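Local coordinates for HD domain-containing protein (Aquifex aeolicus, PDB 2HEK) that binds zinc and guanosine diphosphate at separate sites and probably hydrolyses dGTP, at residues Ser6-Gly11 with Asp169-Gly174; Val135-Gly140 with Glu152-Glu157; Phe283-Ser288 with Leu351-Val356. All coordinates share one frame; numbering follows the deposited sequence.

Contact 1: residues Ser6-Gly11 with Asp169-Gly174; sequences SDPLYG and DAYFCG
L9 and P8 close on the ring of Y171 from two directions. The CD1 methyl of L9 lies over one face of the ring, 4.1 Å from its centroid and 29° off the normal, a CH-pi contact. P8 approaches obliquely at the phenol end, where its CB stands 3.3 Å from Y171 OH and the two side chains cross at about a right angle. A chi1 of -175° sets CG of Y171 opposite the backbone N and sends the ring from helix 160-173 toward the turn after strand 2-7. F172 is a looser neighbour, its CE1 4.2 Å from L9 CD1. The turn is held in shape by D7, whose OD1 accepts from L9 N at 3.0 Å, from above the carboxylate plane, in an Asx turn; D7 OD2 also makes a salt bridge with R168. The hydroxyl of Y171 bonds to the backbone O of Y171 of the second subunit, and the two tyrosine rings stack. Were Y171 shortened to an alanine, the CD1 methyl of L9 would probably lose its aromatic face and the second subunit's carbonyl its hydroxyl partner. No hydrogen bond joins the two segments, which meet by apolar and CH-pi packing, while the hydroxyl of Y171 is spent on the subunit interface.

Contact 2: residues Val135-Gly140 with Glu152-Glu157; sequences VRITLG and EIITGE
I137 and I154 meet through single methyl groups, CG2 of the former 3.9 Å from CD1 of the latter, their side chains crossing at about a right angle. CG1 of I154 is anti to the carbonyl carbon (chi1 -62°), and CD1, carried out beyond it, reaches helix 128-139. This is the close-packed, buried end of the contact: both isoleucines also touch A80 of helix 74-82, and I154 touches V77 as well. T138 turns its CB away from helix 145-155 and gives its hydroxyl to the bond with A80 O, so toward the other helix it offers mainly backbone. Its carbonyl O lies 4.0 Å from T155 CG2. The far side is looser. There G140, exposed at the end of helix 128-139 and closing it in a Schellman motif with positive phi (65°), comes no nearer than 4.3 Å from its CA to T155 OG1, which is hydrogen-bonded to S151 O. No hydrogen bond joins the two segments directly, although I137 O is bonded to S151 OG. Neighbouring helices of the HD domain thus pack at their C-terminal ends beside its metal site: T138 and T155 touch H84, and I154 is joined by a backbone hydrogen bond to zinc ligand D161.

Contact 3: residues Phe283-Ser288 with Leu351-Val356; sequences FKTLLS and LYRIYV
K284 and V356 open the pairing of two antiparallel strands with reciprocal backbone bonds, K284 N to V356 O at 2.8 Å and V356 N to K284 O at 2.9 Å. Farther along, the carbonyl of I354 accepts twice: from L286 N at 2.7 Å, and from L287 N at 3.2 Å, the latter in the carbonyl plane and on a lone pair. L286 and L287 thus both face I354, a classic beta bulge that shifts the register by one residue. I354 N returns a bond to L287 O, and this acceptor also receives a CA-H...O contact from R353. T285 O accepts from W361 NE1. At the non-hydrogen-bonded pair S288-R353, NE of the arginine donates to S288 OG at 2.9 Å, the oxygen lying in the guanidinium plane. A bend at chi2 (77°) turns the R353 chain toward that serine. R353 NH2 donates to a water that is only weakly linked to S288 OG, NH1 is bonded to F222 O, and L351 CD1 lies over one face, toward the rim. T285 OG1 approaches Y355 CE2 obliquely, at 3.2 Å, while Y355 OH is bonded to K224 O. L287 and I354 pack by their methyl ends on the face met by helix 292-305; R353 and Y355 project to the other, against helix 224-240. Strand 349-356 is central in the three-stranded sheet, between strands 284-289 and 311-318.

How the contacts relate
Contacts 1 and 2 belong to the zinc-binding half of the chain, contact 2 nested within the loop that contact 1 closes. Their centres are 23 Å apart and their nearest atoms about 11 Å, but helices 145-155 and 160-173 follow each other in sequence and carry I154 and D161 to the metal site. The side chain of I154 lies about 7 Å from the zinc ion, and that of L9 about 7 Å from that of zinc ligand H54. Contact 3 comes later, its centre 35 Å from that of contact 2 on the other side of the chain's centre. Its K284 side chain approaches one GDP to about 4 Å; the side chain of P8 is about 11 Å from a bound GDP.

Contact 1: residues Ser6-Gly11 with Asp169-Gly174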
ATOM      1  N   SER A   6       6.421  -5.845  17.037  1.00 28.76           N
ATOM      2  CA  SER A   6       6.100  -5.673  15.610  1.00 30.05           C
ATOM      3  C   SER A   6       4.683  -6.094  15.382  1.00 26.79           C
ATOM      4  O   SER A   6       4.269  -7.158  15.869  1.00 26.94           O
ATOM      5  CB  SER A   6       6.965  -6.559  14.676  1.00 33.20           C
ATOM      6  OG  SER A   6       8.304  -6.142  14.706  1.00 41.59           O
ATOM      7  N   ASP A   7       3.960  -5.293  14.605  1.00 25.83           N
ATOM      8  CA  ASP A   7       2.581  -5.633  14.224  1.00 25.85           C
ATOM      9  C   ASP A   7       2.430  -5.098  12.828  1.00 25.19           C
ATOM     10  O   ASP A   7       2.459  -3.875  12.643  1.00 24.79           O
ATOM     11  CB  ASP A   7       1.558  -4.963  15.175  1.00 27.59           C
ATOM     12  CG  ASP A   7       0.100  -5.420  14.913  1.00 33.43           C
ATOM     13  OD1 ASP A   7      -0.211  -5.877  13.786  1.00 31.49           O
ATOM     14  OD2 ASP A   7      -0.761  -5.305  15.844  1.00 32.81           O
ATOM     15  N   PRO A   8       2.252  -5.992  11.830  1.00 24.43           N
ATOM     16  CA  PRO A   8       2.173  -5.520  10.429  1.00 23.78           C
ATOM     17  C   PRO A   8       0.992  -4.578  10.182  1.00 26.59           C
ATOM     18  O   PRO A   8       1.013  -3.828   9.198  1.00 28.05           O
ATOM     19  CB  PRO A   8       1.984  -6.819   9.627  1.00 22.84           C
ATOM     20  CG  PRO A   8       1.440  -7.825  10.625  1.00 26.23           C
ATOM     21  CD  PRO A   8       2.119  -7.458  11.925  1.00 23.85           C
ATOM     22  N   LEU A   9      -0.016  -4.559  11.078  1.00 21.56           N
ATOM     23  CA  LEU A   9      -1.114  -3.617  10.906  1.00 28.56           C
ATOM     24  C   LEU A   9      -0.696  -2.192  11.277  1.00 30.97           C
ATOM     25  O   LEU A   9      -1.222  -1.239  10.733  1.00 34.31           O
ATOM     26  CB  LEU A   9      -2.337  -4.020  11.749  1.00 26.23           C
ATOM     27  CG  LEU A   9      -3.331  -4.959  11.059  1.00 31.37           C
ATOM     28  CD1 LEU A   9      -2.718  -6.337  10.663  1.00 28.60           C
ATOM     29  CD2 LEU A   9      -4.435  -5.082  12.033  1.00 32.59           C
ATOM     30  N   TYR A  10       0.226  -2.038  12.214  1.00 25.14           N
ATOM     31  CA  TYR A  10       0.445  -0.714  12.830  1.00 30.66           C
ATOM     32  C   TYR A  10       1.886  -0.283  12.804  1.00 31.84           C
ATOM     33  O   TYR A  10       2.182   0.842  13.159  1.00 37.68           O
ATOM     34  CB  TYR A  10      -0.009  -0.740  14.312  1.00 28.15           C
ATOM     35  CG  TYR A  10      -1.463  -1.121  14.430  1.00 27.38           C
ATOM     36  CD1 TYR A  10      -1.845  -2.240  15.176  1.00 26.00           C
ATOM     37  CD2 TYR A  10      -2.455  -0.396  13.747  1.00 27.21           C
ATOM     38  CE1 TYR A  10      -3.186  -2.620  15.266  1.00 26.68           C
ATOM     39  CE2 TYR A  10      -3.809  -0.785  13.826  1.00 28.25           C
ATOM     40  CZ  TYR A  10      -4.151  -1.869  14.598  1.00 27.14           C
ATOM     41  OH  TYR A  10      -5.457  -2.244  14.698  1.00 27.34           O
ATOM     42  N   GLY A  11       2.785  -1.181  12.416  1.00 29.71           N
ATOM     43  CA  GLY A  11       4.231  -0.926  12.546  1.00 29.75           C
ATOM     44  C   GLY A  11       4.719  -1.545  13.854  1.00 29.66           C
ATOM     45  O   GLY A  11       5.214  -2.682  13.880  1.00 31.33           O
ATOM     46  N   ASP A 169      -8.466  -9.065  10.201  1.00 22.84           N
ATOM     47  CA  ASP A 169      -9.117 -10.129   9.436  1.00 22.49           C
ATOM     48  C   ASP A 169      -8.908  -9.873   7.946  1.00 22.50           C
ATOM     49  O   ASP A 169      -8.566 -10.797   7.226  1.00 23.41           O
ATOM     50  CB  ASP A 169     -10.613 -10.248   9.776  1.00 21.74           C
ATOM     51  CG  ASP A 169     -10.865 -10.714  11.229  1.00 24.90           C
ATOM     52  OD1 ASP A 169      -9.916 -11.110  11.928  1.00 26.58           O
ATOM     53  OD2 ASP A 169     -12.026 -10.673  11.679  1.00 26.83           O
ATOM     54  N   ALA A 170      -9.039  -8.617   7.505  1.00 20.44           N
ATOM     55  CA  ALA A 170      -8.877  -8.276   6.073  1.00 22.99           C
ATOM     56  C   ALA A 170      -7.428  -8.510   5.671  1.00 22.28           C
ATOM     57  O   ALA A 170      -7.162  -9.036   4.619  1.00 25.03           O
ATOM     58  CB  ALA A 170      -9.232  -6.837   5.821  1.00 19.35           C
ATOM     59  N   TYR A 171      -6.493  -8.097   6.521  1.00 27.13           N
ATOM     60  CA  TYR A 171      -5.062  -8.166   6.226  1.00 24.51           C
ATOM     61  C   TYR A 171      -4.627  -9.619   6.057  1.00 22.98           C
ATOM     62  O   TYR A 171      -3.880  -9.947   5.141  1.00 22.55           O
ATOM     63  CB  TYR A 171      -4.266  -7.516   7.385  1.00 23.46           C
ATOM     64  CG  TYR A 171      -2.778  -7.412   7.136  1.00 19.09           C
ATOM     65  CD1 TYR A 171      -2.250  -6.305   6.451  1.00 25.03           C
ATOM     66  CD2 TYR A 171      -1.885  -8.411   7.622  1.00 21.92           C
ATOM     67  CE1 TYR A 171      -0.860  -6.196   6.203  1.00 21.75           C
ATOM     68  CE2 TYR A 171      -0.494  -8.288   7.442  1.00 22.35           C
ATOM     69  CZ  TYR A 171      -0.005  -7.158   6.710  1.00 21.60           C
ATOM     70  OH  TYR A 171       1.343  -7.016   6.445  1.00 22.94           O
ATOM     71  N   PHE A 172      -5.080 -10.499   6.938  1.00 22.07           N
ATOM     72  CA  PHE A 172      -4.635 -11.900   6.885  1.00 24.81           C
ATOM     73  C   PHE A 172      -5.473 -12.742   5.932  1.00 24.27           C
ATOM     74  O   PHE A 172      -4.946 -13.649   5.305  1.00 27.73           O
ATOM     75  CB  PHE A 172      -4.660 -12.565   8.275  1.00 26.73           C
ATOM     76  CG  PHE A 172      -3.529 -12.126   9.174  1.00 31.38           C
ATOM     77  CD1 PHE A 172      -3.584 -10.913   9.854  1.00 22.49           C
ATOM     78  CD2 PHE A 172      -2.423 -12.939   9.366  1.00 38.38           C
ATOM     79  CE1 PHE A 172      -2.543 -10.490  10.678  1.00 27.63           C
ATOM     80  CE2 PHE A 172      -1.353 -12.508  10.224  1.00 40.55           C
ATOM     81  CZ  PHE A 172      -1.430 -11.261  10.846  1.00 32.34           C
ATOM     82  N   CYS A 173      -6.781 -12.516   5.862  1.00 25.46           N
ATOM     83  CA  CYS A 173      -7.589 -13.291   4.876  1.00 25.97           C
ATOM     84  C   CYS A 173      -7.244 -12.932   3.453  1.00 27.65           C
ATOM     85  O   CYS A 173      -7.300 -13.803   2.586  1.00 29.84           O
ATOM     86  CB  CYS A 173      -9.101 -13.143   5.076  1.00 23.76           C
ATOM     87  SG  CYS A 173      -9.647 -13.864   6.628  1.00 28.20           S
ATOM     88  N   GLY A 174      -6.869 -11.668   3.234  1.00 27.50           N
ATOM     89  CA  GLY A 174      -6.562 -11.129   1.890  1.00 25.82           C
ATOM     90  C   GLY A 174      -7.798 -10.492   1.251  1.00 32.28           C
ATOM     91  O   GLY A 174      -8.062 -10.723   0.093  1.00 35.83           O
TER

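Contact 2: residues Val135-Gly140 with Glu152-Glu157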
ATOM      1  N   VAL A 135     -13.725  -4.668  34.659  1.00 29.34           N
ATOM      2  CA  VAL A 135     -14.546  -5.822  34.255  1.00 32.26           C
ATOM      3  C   VAL A 135     -15.853  -5.408  33.551  1.00 34.20           C
ATOM      4  O   VAL A 135     -16.182  -5.918  32.490  1.00 37.08           O
ATOM      5  CB  VAL A 135     -14.849  -6.748  35.447  1.00 32.74           C
ATOM      6  CG1 VAL A 135     -15.951  -7.758  35.063  1.00 34.14           C
ATOM      7  CG2 VAL A 135     -13.571  -7.457  35.891  1.00 33.05           C
ATOM      8  N   ARG A 136     -16.585  -4.467  34.130  1.00 35.24           N
ATOM      9  CA  ARG A 136     -17.832  -3.968  33.529  1.00 33.30           C
ATOM     10  C   ARG A 136     -17.588  -3.319  32.175  1.00 33.48           C
ATOM     11  O   ARG A 136     -18.336  -3.539  31.243  1.00 34.21           O
ATOM     12  CB  ARG A 136     -18.517  -2.955  34.475  1.00 34.46           C
ATOM     13  CG  ARG A 136     -19.217  -3.652  35.648  1.00 36.86           C
ATOM     14  CD  ARG A 136     -20.206  -2.745  36.418  1.00 33.61           C
ATOM     15  NE  ARG A 136     -19.530  -1.658  37.120  1.00 37.44           N
ATOM     16  CZ  ARG A 136     -18.997  -1.795  38.344  1.00 34.36           C
ATOM     17  NH1 ARG A 136     -19.029  -2.958  38.968  1.00 34.55           N
ATOM     18  NH2 ARG A 136     -18.411  -0.788  38.920  1.00 29.73           N
ATOM     19  N   ILE A 137     -16.563  -2.485  32.110  1.00 33.20           N
ATOM     20  CA  ILE A 137     -16.182  -1.778  30.908  1.00 32.74           C
ATOM     21  C   ILE A 137     -15.868  -2.796  29.798  1.00 34.94           C
ATOM     22  O   ILE A 137     -16.413  -2.710  28.682  1.00 33.09           O
ATOM     23  CB  ILE A 137     -14.999  -0.832  31.196  1.00 33.00           C
ATOM     24  CG1 ILE A 137     -15.505   0.355  32.025  1.00 32.52           C
ATOM     25  CG2 ILE A 137     -14.281  -0.320  29.858  1.00 33.90           C
ATOM     26  CD1 ILE A 137     -14.434   1.072  32.752  1.00 32.05           C
ATOM     27  N   THR A 138     -15.054  -3.790  30.123  1.00 33.32           N
ATOM     28  CA  THR A 138     -14.675  -4.765  29.119  1.00 36.42           C
ATOM     29  C   THR A 138     -15.826  -5.677  28.684  1.00 38.37           C
ATOM     30  O   THR A 138     -15.830  -6.160  27.555  1.00 38.14           O
ATOM     31  CB  THR A 138     -13.405  -5.574  29.490  1.00 37.01           C
ATOM     32  OG1 THR A 138     -12.739  -5.936  28.269  1.00 39.28           O
ATOM     33  CG2 THR A 138     -13.741  -6.835  30.308  1.00 36.66           C
ATOM     34  N   LEU A 139     -16.807  -5.913  29.555  1.00 37.49           N
ATOM     35  CA  LEU A 139     -17.919  -6.775  29.168  1.00 38.18           C
ATOM     36  C   LEU A 139     -19.052  -6.016  28.530  1.00 37.29           C
ATOM     37  O   LEU A 139     -20.057  -6.617  28.157  1.00 39.91           O
ATOM     38  CB  LEU A 139     -18.465  -7.558  30.361  1.00 37.91           C
ATOM     39  CG  LEU A 139     -17.486  -8.462  31.083  1.00 40.36           C
ATOM     40  CD1 LEU A 139     -18.203  -9.118  32.256  1.00 42.63           C
ATOM     41  CD2 LEU A 139     -16.937  -9.491  30.142  1.00 42.71           C
ATOM     42  N   GLY A 140     -18.916  -4.707  28.423  1.00 37.14           N
ATOM     43  CA  GLY A 140     -20.029  -3.868  27.960  1.00 41.78           C
ATOM     44  C   GLY A 140     -21.241  -3.851  28.912  1.00 43.57           C
ATOM     45  O   GLY A 140     -22.389  -3.817  28.459  1.00 40.37           O
ATOM     46  N   GLU A 152     -17.948   2.114  25.578  1.00 34.21           N
ATOM     47  CA  GLU A 152     -18.199   2.461  24.157  1.00 34.94           C
ATOM     48  C   GLU A 152     -16.895   2.523  23.354  1.00 33.10           C
ATOM     49  O   GLU A 152     -16.867   2.148  22.175  1.00 30.84           O
ATOM     50  CB  GLU A 152     -18.892   3.823  24.030  1.00 38.07           C
ATOM     51  CG  GLU A 152     -20.375   3.788  24.308  1.00 41.17           C
ATOM     52  CD  GLU A 152     -21.075   5.161  24.185  1.00 44.76           C
ATOM     53  OE1 GLU A 152     -20.450   6.198  23.845  1.00 47.38           O
ATOM     54  OE2 GLU A 152     -22.286   5.192  24.476  1.00 51.93           O
ATOM     55  N   ILE A 153     -15.830   3.007  23.994  1.00 31.51           N
ATOM     56  CA  ILE A 153     -14.536   3.116  23.330  1.00 32.20           C
ATOM     57  C   ILE A 153     -14.051   1.741  22.833  1.00 30.37           C
ATOM     58  O   ILE A 153     -13.458   1.640  21.762  1.00 33.59           O
ATOM     59  CB  ILE A 153     -13.491   3.836  24.212  1.00 31.80           C
ATOM     60  CG1 ILE A 153     -13.869   5.325  24.362  1.00 32.77           C
ATOM     61  CG2 ILE A 153     -12.023   3.625  23.659  1.00 30.45           C
ATOM     62  CD1 ILE A 153     -12.966   6.124  25.347  1.00 32.21           C
ATOM     63  N   ILE A 154     -14.353   0.698  23.584  1.00 30.39           N
ATOM     64  CA  ILE A 154     -13.950  -0.658  23.247  1.00 32.43           C
ATOM     65  C   ILE A 154     -14.988  -1.458  22.456  1.00 34.32           C
ATOM     66  O   ILE A 154     -14.626  -2.084  21.450  1.00 33.00           O
ATOM     67  CB  ILE A 154     -13.546  -1.472  24.488  1.00 32.17           C
ATOM     68  CG1 ILE A 154     -12.339  -0.836  25.181  1.00 33.43           C
ATOM     69  CG2 ILE A 154     -13.165  -2.939  24.087  1.00 33.00           C
ATOM     70  CD1 ILE A 154     -12.266  -1.340  26.621  1.00 38.99           C
ATOM     71  N   THR A 155     -16.266  -1.404  22.872  1.00 32.91           N
ATOM     72  CA  THR A 155     -17.287  -2.362  22.439  1.00 31.03           C
ATOM     73  C   THR A 155     -18.349  -1.709  21.544  1.00 32.27           C
ATOM     74  O   THR A 155     -19.252  -2.396  21.046  1.00 31.90           O
ATOM     75  CB  THR A 155     -18.027  -2.996  23.668  1.00 34.72           C
ATOM     76  OG1 THR A 155     -18.657  -1.946  24.399  1.00 35.36           O
ATOM     77  CG2 THR A 155     -17.023  -3.742  24.650  1.00 36.14           C
ATOM     78  N   GLY A 156     -18.256  -0.397  21.327  1.00 28.61           N
ATOM     79  CA  GLY A 156     -19.257   0.316  20.510  1.00 33.15           C
ATOM     80  C   GLY A 156     -19.161  -0.023  19.030  1.00 34.45           C
ATOM     81  O   GLY A 156     -18.331  -0.847  18.624  1.00 34.65           O
ATOM     82  N   GLU A 157     -20.008   0.600  18.211  1.00 36.73           N
ATOM     83  CA  GLU A 157     -20.123   0.195  16.813  1.00 41.83           C
ATOM     84  C   GLU A 157     -18.795   0.358  16.058  1.00 42.37           C
ATOM     85  O   GLU A 157     -18.412  -0.538  15.308  1.00 44.80           O
ATOM     86  CB  GLU A 157     -21.275   0.902  16.090  1.00 47.25           C
ATOM     87  CG  GLU A 157     -22.671   0.425  16.473  1.00 51.00           C
ATOM     88  CD  GLU A 157     -22.941  -1.066  16.177  1.00 57.09           C
ATOM     89  OE1 GLU A 157     -22.478  -1.615  15.133  1.00 57.98           O
ATOM     90  OE2 GLU A 157     -23.633  -1.701  17.003  1.00 58.49           O
TER

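Contact 3: residues Phe283-Ser288 with Leu351-Val356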
ATOM      1  N   PHE A 283     -20.645 -31.022   4.530  1.00 41.35           N
ATOM      2  CA  PHE A 283     -21.870 -30.971   3.733  1.00 42.17           C
ATOM      3  C   PHE A 283     -21.702 -29.933   2.632  1.00 43.85           C
ATOM      4  O   PHE A 283     -21.069 -28.875   2.825  1.00 44.49           O
ATOM      5  CB  PHE A 283     -23.097 -30.679   4.592  1.00 43.28           C
ATOM      6  CG  PHE A 283     -23.575 -31.856   5.443  1.00 44.56           C
ATOM      7  CD1 PHE A 283     -22.770 -32.962   5.679  1.00 44.94           C
ATOM      8  CD2 PHE A 283     -24.831 -31.823   6.027  1.00 46.57           C
ATOM      9  CE1 PHE A 283     -23.223 -34.022   6.478  1.00 46.45           C
ATOM     10  CE2 PHE A 283     -25.303 -32.878   6.832  1.00 47.64           C
ATOM     11  CZ  PHE A 283     -24.497 -33.983   7.058  1.00 45.22           C
ATOM     12  N   LYS A 284     -22.231 -30.253   1.464  1.00 44.37           N
ATOM     13  CA  LYS A 284     -22.070 -29.407   0.295  1.00 46.78           C
ATOM     14  C   LYS A 284     -23.262 -28.434   0.167  1.00 46.91           C
ATOM     15  O   LYS A 284     -24.391 -28.791   0.476  1.00 47.65           O
ATOM     16  CB  LYS A 284     -21.910 -30.305  -0.921  1.00 51.20           C
ATOM     17  CG  LYS A 284     -21.724 -29.594  -2.234  1.00 57.31           C
ATOM     18  CD  LYS A 284     -21.117 -30.553  -3.248  1.00 62.74           C
ATOM     19  CE  LYS A 284     -20.655 -29.826  -4.498  1.00 67.07           C
ATOM     20  NZ  LYS A 284     -19.828 -30.732  -5.353  1.00 69.75           N
ATOM     21  N   THR A 285     -23.006 -27.202  -0.264  1.00 45.75           N
ATOM     22  CA  THR A 285     -24.067 -26.200  -0.383  1.00 42.93           C
ATOM     23  C   THR A 285     -25.034 -26.597  -1.512  1.00 42.94           C
ATOM     24  O   THR A 285     -24.636 -26.720  -2.663  1.00 42.15           O
ATOM     25  CB  THR A 285     -23.505 -24.772  -0.661  1.00 42.01           C
ATOM     26  OG1 THR A 285     -22.506 -24.453   0.321  1.00 43.03           O
ATOM     27  CG2 THR A 285     -24.607 -23.750  -0.568  1.00 39.34           C
ATOM     28  N   LEU A 286     -26.292 -26.800  -1.172  1.00 41.90           N
ATOM     29  CA  LEU A 286     -27.298 -27.090  -2.207  1.00 45.43           C
ATOM     30  C   LEU A 286     -27.957 -25.792  -2.686  1.00 46.09           C
ATOM     31  O   LEU A 286     -28.138 -25.577  -3.878  1.00 48.94           O
ATOM     32  CB  LEU A 286     -28.347 -28.063  -1.651  1.00 42.94           C
ATOM     33  CG  LEU A 286     -29.517 -28.512  -2.552  1.00 46.97           C
ATOM     34  CD1 LEU A 286     -29.016 -29.224  -3.806  1.00 43.96           C
ATOM     35  CD2 LEU A 286     -30.419 -29.408  -1.736  1.00 45.81           C
ATOM     36  N   LEU A 287     -28.297 -24.924  -1.740  1.00 46.14           N
ATOM     37  CA  LEU A 287     -28.955 -23.670  -2.037  1.00 44.82           C
ATOM     38  C   LEU A 287     -28.334 -22.552  -1.208  1.00 41.76           C
ATOM     39  O   LEU A 287     -28.155 -22.693   0.003  1.00 40.60           O
ATOM     40  CB  LEU A 287     -30.448 -23.767  -1.690  1.00 45.79           C
ATOM     41  CG  LEU A 287     -31.303 -22.514  -1.912  1.00 48.00           C
ATOM     42  CD1 LEU A 287     -31.389 -22.204  -3.389  1.00 48.66           C
ATOM     43  CD2 LEU A 287     -32.705 -22.643  -1.278  1.00 47.85           C
ATOM     44  N   SER A 288     -28.103 -21.406  -1.840  1.00 36.96           N
ATOM     45  CA  SER A 288     -27.678 -20.211  -1.132  1.00 37.75           C
ATOM     46  C   SER A 288     -28.509 -19.131  -1.745  1.00 38.29           C
ATOM     47  O   SER A 288     -28.396 -18.856  -2.940  1.00 42.25           O
ATOM     48  CB  SER A 288     -26.185 -19.911  -1.298  1.00 37.24           C
ATOM     49  OG  SER A 288     -25.858 -18.626  -0.787  1.00 39.30           O
ATOM     50  N   LEU A 351     -29.135 -14.036   4.141  1.00 36.34           N
ATOM     51  CA  LEU A 351     -28.708 -15.174   3.352  1.00 35.36           C
ATOM     52  C   LEU A 351     -29.257 -16.434   3.967  1.00 36.02           C
ATOM     53  O   LEU A 351     -29.211 -16.603   5.201  1.00 34.40           O
ATOM     54  CB  LEU A 351     -27.161 -15.257   3.283  1.00 38.71           C
ATOM     55  CG  LEU A 351     -26.395 -14.186   2.476  1.00 41.65           C
ATOM     56  CD1 LEU A 351     -24.944 -14.075   2.985  1.00 44.80           C
ATOM     57  CD2 LEU A 351     -26.394 -14.497   0.988  1.00 44.34           C
ATOM     58  N   TYR A 352     -29.747 -17.334   3.120  1.00 33.78           N
ATOM     59  CA  TYR A 352     -30.302 -18.602   3.615  1.00 36.74           C
ATOM     60  C   TYR A 352     -29.604 -19.698   2.884  1.00 34.52           C
ATOM     61  O   TYR A 352     -29.506 -19.670   1.675  1.00 37.98           O
ATOM     62  CB  TYR A 352     -31.836 -18.664   3.381  1.00 42.32           C
ATOM     63  CG  TYR A 352     -32.477 -17.388   3.831  1.00 38.82           C
ATOM     64  CD1 TYR A 352     -32.749 -16.378   2.919  1.00 39.75           C
ATOM     65  CD2 TYR A 352     -32.717 -17.161   5.179  1.00 38.59           C
ATOM     66  CE1 TYR A 352     -33.301 -15.179   3.342  1.00 39.57           C
ATOM     67  CE2 TYR A 352     -33.223 -15.965   5.609  1.00 40.95           C
ATOM     68  CZ  TYR A 352     -33.535 -14.994   4.672  1.00 38.78           C
ATOM     69  OH  TYR A 352     -34.044 -13.803   5.098  1.00 44.13           O
ATOM     70  N   ARG A 353     -29.066 -20.653   3.623  1.00 34.36           N
ATOM     71  CA  ARG A 353     -28.298 -21.704   2.988  1.00 34.82           C
ATOM     72  C   ARG A 353     -28.868 -23.063   3.333  1.00 35.09           C
ATOM     73  O   ARG A 353     -29.302 -23.282   4.457  1.00 35.39           O
ATOM     74  CB  ARG A 353     -26.805 -21.650   3.403  1.00 31.01           C
ATOM     75  CG  ARG A 353     -25.966 -20.758   2.475  1.00 33.93           C
ATOM     76  CD  ARG A 353     -26.172 -19.293   2.757  1.00 32.41           C
ATOM     77  NE  ARG A 353     -25.178 -18.498   2.010  1.00 35.13           N
ATOM     78  CZ  ARG A 353     -24.055 -17.996   2.537  1.00 34.24           C
ATOM     79  NH1 ARG A 353     -23.776 -18.164   3.840  1.00 30.57           N
ATOM     80  NH2 ARG A 353     -23.224 -17.291   1.754  1.00 31.75           N
ATOM     81  N   ILE A 354     -28.822 -23.970   2.374  1.00 36.54           N
ATOM     82  CA  ILE A 354     -29.132 -25.389   2.667  1.00 37.56           C
ATOM     83  C   ILE A 354     -27.931 -26.218   2.252  1.00 32.76           C
ATOM     84  O   ILE A 354     -27.410 -26.075   1.145  1.00 37.33           O
ATOM     85  CB  ILE A 354     -30.414 -25.911   1.934  1.00 38.26           C
ATOM     86  CG1 ILE A 354     -31.636 -25.076   2.321  1.00 40.64           C
ATOM     87  CG2 ILE A 354     -30.689 -27.390   2.284  1.00 36.36           C
ATOM     88  CD1 ILE A 354     -32.908 -25.394   1.489  1.00 39.89           C
ATOM     89  N   TYR A 355     -27.491 -27.073   3.152  1.00 33.19           N
ATOM     90  CA  TYR A 355     -26.341 -27.926   2.905  1.00 36.66           C
ATOM     91  C   TYR A 355     -26.783 -29.384   2.992  1.00 39.35           C
ATOM     92  O   TYR A 355     -27.595 -29.719   3.858  1.00 39.82           O
ATOM     93  CB  TYR A 355     -25.325 -27.716   4.030  1.00 34.90           C
ATOM     94  CG  TYR A 355     -24.782 -26.295   4.133  1.00 34.10           C
ATOM     95  CD1 TYR A 355     -25.308 -25.408   5.052  1.00 34.05           C
ATOM     96  CD2 TYR A 355     -23.723 -25.862   3.311  1.00 34.60           C
ATOM     97  CE1 TYR A 355     -24.797 -24.087   5.187  1.00 34.27           C
ATOM     98  CE2 TYR A 355     -23.199 -24.554   3.440  1.00 34.08           C
ATOM     99  CZ  TYR A 355     -23.756 -23.680   4.374  1.00 33.78           C
ATOM    100  OH  TYR A 355     -23.281 -22.390   4.528  1.00 33.32           O
ATOM    101  N   VAL A 356     -26.202 -30.242   2.157  1.00 41.77           N
ATOM    102  CA  VAL A 356     -26.494 -31.680   2.211  1.00 45.83           C
ATOM    103  C   VAL A 356     -25.242 -32.555   2.220  1.00 47.36           C
ATOM    104  O   VAL A 356     -24.232 -32.220   1.601  1.00 48.03           O
ATOM    105  CB  VAL A 356     -27.406 -32.129   1.039  1.00 46.87           C
ATOM    106  CG1 VAL A 356     -28.715 -31.402   1.090  1.00 49.61           C
ATOM    107  CG2 VAL A 356     -26.742 -31.861  -0.284  1.00 47.70           C
TER
HETATM  108  O   HOH W   1     -23.295 -16.592  -1.231  1.00 56.71           O